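Escrt-iii (Sulfolobus solfataricus, PDB 2XVC) probably takes part in membrane scission during archaeal cell division, its winged-helix domain being likely to serve recruitment of the protein to membranes through a partner. Local coordinates at residues T11-I19 with L46-I55. Sequence-based numbering, arbitrary orientation.
Sequences TERELLDYI and LEALKNKGLI
Leu49 meets helix 12-19 through both of its methyl branches, and the way it does so illustrates how two helices crossing at 83° can share a compact apolar centre. CD2 lies against Glu12 CB at 4.0 Å, while CD1 reaches Leu16 CB; with CG anti to the carbonyl carbon (chi1 -72°), the two methyls face Glu12 and Leu16, one helical turn apart. One turn earlier, Leu46 rests its CD2 against the ends of Leu15 and Ile19, 3.9 Å from Ile19 CD1, and crosses the Leu15 side chain at about a right angle. Past the end of helix 39-51, Ile55 meets Leu16, the two side chains running in opposite directions, with Leu16 CD1 3.6 Å from Ile55 CG2.

Charge closes the edge of this apolar layer. Glu12 extends past CG and lays its carboxylate over Ala48, OE2 lying 3.4 Å from Ala48 CB. The extended Lys52 chain arrives nearly perpendicular to it, and NZ donates to Glu12 OE1 at 2.8 Å in a salt bridge, on the syn side and 22° out of the carboxylate plane. With an alanine in place of Glu12, Lys52 would probably lose its carboxylate partner and the methyl of Ala48 would be left less covered.

Two standard motifs finish the helix ends. At the start of helix 12-21, Thr11 and Glu14 form a capping box, Glu14 N donating to Thr11 OG1 (3.1 Å) and Thr11 N to Glu14 OE1 (2.8 Å). Gly53, with positive phi, closes helix 39-51 in a Schellman motif that leads the chain into strand 55-58. There Ile55 pairs in parallel with a strand of the bound peptide, extending the sheet across the interface. With helix 28-35 and strand 25-27 completing the domain, the crossing of helix 12-21 on helix 39-51 and the strand that follows are part of a winged-helix fold.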
# COMPACT_ATOMS: atom_id res chain seq x y z
N THR A 11 6.91 -2.13 -6.97
CA THR A 11 6.50 -0.92 -7.68
C THR A 11 5.15 -0.42 -7.16
O THR A 11 4.40 -1.17 -6.53
CB THR A 11 6.37 -1.18 -9.19
OG1 THR A 11 5.32 -2.13 -9.41
CG2 THR A 11 7.69 -1.71 -9.78
N GLU A 12 4.85 0.85 -7.44
CA GLU A 12 3.56 1.44 -7.11
C GLU A 12 2.41 0.65 -7.72
O GLU A 12 1.37 0.46 -7.08
CB GLU A 12 3.49 2.89 -7.58
CG GLU A 12 4.49 3.80 -6.88
CD GLU A 12 4.51 5.21 -7.46
OE1 GLU A 12 3.51 5.62 -8.09
OE2 GLU A 12 5.54 5.90 -7.28
N ARG A 13 2.61 0.19 -8.96
CA ARG A 13 1.62 -0.59 -9.70
C ARG A 13 1.33 -1.92 -9.01
O ARG A 13 0.16 -2.32 -8.90
CB ARG A 13 2.11 -0.83 -11.15
CG ARG A 13 1.07 -1.47 -12.07
CD ARG A 13 0.02 -0.46 -12.51
NE ARG A 13 -1.31 -1.06 -12.61
CZ ARG A 13 -2.45 -0.37 -12.68
NH1 ARG A 13 -2.43 0.96 -12.66
NH2 ARG A 13 -3.61 -1.00 -12.77
N GLU A 14 2.38 -2.58 -8.55
CA GLU A 14 2.24 -3.82 -7.78
C GLU A 14 1.44 -3.61 -6.50
O GLU A 14 0.53 -4.39 -6.20
CB GLU A 14 3.61 -4.43 -7.46
CG GLU A 14 4.22 -5.19 -8.63
CD GLU A 14 5.66 -5.60 -8.39
OE1 GLU A 14 6.47 -4.75 -7.95
OE2 GLU A 14 5.98 -6.79 -8.63
N LEU A 15 1.75 -2.55 -5.76
CA LEU A 15 1.01 -2.26 -4.54
C LEU A 15 -0.46 -1.97 -4.83
O LEU A 15 -1.34 -2.49 -4.15
CB LEU A 15 1.66 -1.13 -3.74
CG LEU A 15 0.98 -0.84 -2.39
CD1 LEU A 15 0.98 -2.08 -1.50
CD2 LEU A 15 1.63 0.33 -1.68
N LEU A 16 -0.71 -1.16 -5.87
CA LEU A 16 -2.08 -0.80 -6.25
C LEU A 16 -2.87 -2.03 -6.68
O LEU A 16 -4.02 -2.19 -6.30
CB LEU A 16 -2.09 0.27 -7.35
CG LEU A 16 -3.46 0.78 -7.82
CD1 LEU A 16 -4.22 1.45 -6.69
CD2 LEU A 16 -3.31 1.74 -8.99
N ASP A 17 -2.24 -2.88 -7.49
CA ASP A 17 -2.87 -4.14 -7.90
C ASP A 17 -3.18 -5.01 -6.68
O ASP A 17 -4.26 -5.59 -6.59
CB ASP A 17 -1.99 -4.91 -8.88
CG ASP A 17 -2.01 -4.33 -10.30
OD1 ASP A 17 -2.89 -3.50 -10.61
OD2 ASP A 17 -1.14 -4.71 -11.10
N TYR A 18 -2.24 -5.09 -5.74
CA TYR A 18 -2.46 -5.85 -4.50
C TYR A 18 -3.66 -5.32 -3.72
O TYR A 18 -4.51 -6.09 -3.28
CB TYR A 18 -1.21 -5.84 -3.62
CG TYR A 18 -1.44 -6.51 -2.27
CD1 TYR A 18 -1.25 -7.88 -2.12
CD2 TYR A 18 -1.87 -5.77 -1.17
CE1 TYR A 18 -1.47 -8.51 -0.88
CE2 TYR A 18 -2.10 -6.38 0.06
CZ TYR A 18 -1.89 -7.75 0.20
OH TYR A 18 -2.11 -8.34 1.42
N ILE A 19 -3.72 -4.00 -3.57
CA ILE A 19 -4.80 -3.33 -2.85
C ILE A 19 -6.16 -3.63 -3.47
O ILE A 19 -7.11 -4.00 -2.78
CB ILE A 19 -4.56 -1.80 -2.77
CG1 ILE A 19 -3.42 -1.49 -1.80
CG2 ILE A 19 -5.83 -1.07 -2.38
CD1 ILE A 19 -2.80 -0.11 -2.00
N LEU A 46 2.52 4.25 -0.78
CA LEU A 46 1.14 4.71 -0.58
C LEU A 46 1.01 6.21 -0.78
O LEU A 46 0.03 6.67 -1.36
CB LEU A 46 0.63 4.35 0.82
CG LEU A 46 0.18 2.92 1.11
CD1 LEU A 46 -0.07 2.79 2.61
CD2 LEU A 46 -1.07 2.55 0.32
N GLU A 47 1.99 6.96 -0.28
CA GLU A 47 2.00 8.41 -0.42
C GLU A 47 2.07 8.84 -1.88
O GLU A 47 1.37 9.77 -2.28
CB GLU A 47 3.14 9.05 0.38
CG GLU A 47 2.98 8.94 1.90
CD GLU A 47 1.71 9.60 2.44
OE1 GLU A 47 1.09 10.43 1.75
OE2 GLU A 47 1.33 9.26 3.58
N ALA A 48 2.89 8.15 -2.67
CA ALA A 48 3.01 8.44 -4.10
C ALA A 48 1.71 8.12 -4.85
O ALA A 48 1.31 8.88 -5.74
CB ALA A 48 4.18 7.68 -4.71
N LEU A 49 1.05 7.02 -4.48
CA LEU A 49 -0.27 6.67 -5.02
C LEU A 49 -1.33 7.71 -4.64
O LEU A 49 -2.14 8.10 -5.48
CB LEU A 49 -0.71 5.28 -4.55
CG LEU A 49 0.01 4.07 -5.15
CD1 LEU A 49 -0.43 2.78 -4.45
CD2 LEU A 49 -0.22 3.98 -6.66
N LYS A 50 -1.30 8.15 -3.39
CA LYS A 50 -2.22 9.16 -2.89
C LYS A 50 -2.02 10.50 -3.60
O LYS A 50 -2.98 11.13 -4.05
CB LYS A 50 -2.06 9.33 -1.38
CG LYS A 50 -3.14 10.19 -0.73
CD LYS A 50 -2.89 10.38 0.76
CE LYS A 50 -1.94 11.55 1.02
NZ LYS A 50 -1.85 11.86 2.48
N ASN A 51 -0.76 10.92 -3.72
CA ASN A 51 -0.42 12.19 -4.36
C ASN A 51 -0.68 12.22 -5.87
O ASN A 51 -0.88 13.29 -6.43
CB ASN A 51 1.02 12.62 -4.02
CG ASN A 51 1.21 12.90 -2.52
OD1 ASN A 51 0.27 13.26 -1.81
ND2 ASN A 51 2.44 12.74 -2.05
N LYS A 52 -0.70 11.05 -6.50
CA LYS A 52 -1.12 10.94 -7.90
C LYS A 52 -2.63 10.85 -8.06
O LYS A 52 -3.14 10.70 -9.18
CB LYS A 52 -0.45 9.74 -8.57
CG LYS A 52 1.04 9.92 -8.80
CD LYS A 52 1.65 8.66 -9.39
CE LYS A 52 3.16 8.73 -9.32
NZ LYS A 52 3.77 7.59 -10.03
N GLY A 53 -3.36 10.93 -6.94
CA GLY A 53 -4.82 10.82 -6.93
C GLY A 53 -5.36 9.46 -7.35
O GLY A 53 -6.50 9.36 -7.81
N LEU A 54 -4.55 8.42 -7.19
CA LEU A 54 -4.94 7.07 -7.59
C LEU A 54 -5.71 6.32 -6.50
O LEU A 54 -6.51 5.42 -6.80
CB LEU A 54 -3.71 6.26 -8.03
CG LEU A 54 -3.05 6.68 -9.35
CD1 LEU A 54 -1.74 5.93 -9.56
CD2 LEU A 54 -3.99 6.47 -10.54
N ILE A 55 -5.47 6.68 -5.24
CA ILE A 55 -6.15 6.07 -4.09
C ILE A 55 -6.71 7.12 -3.14
O ILE A 55 -6.18 8.23 -3.06
CB ILE A 55 -5.22 5.10 -3.31
CG1 ILE A 55 -4.04 5.83 -2.67
CG2 ILE A 55 -4.74 3.96 -4.22
CD1 ILE A 55 -3.19 4.97 -1.73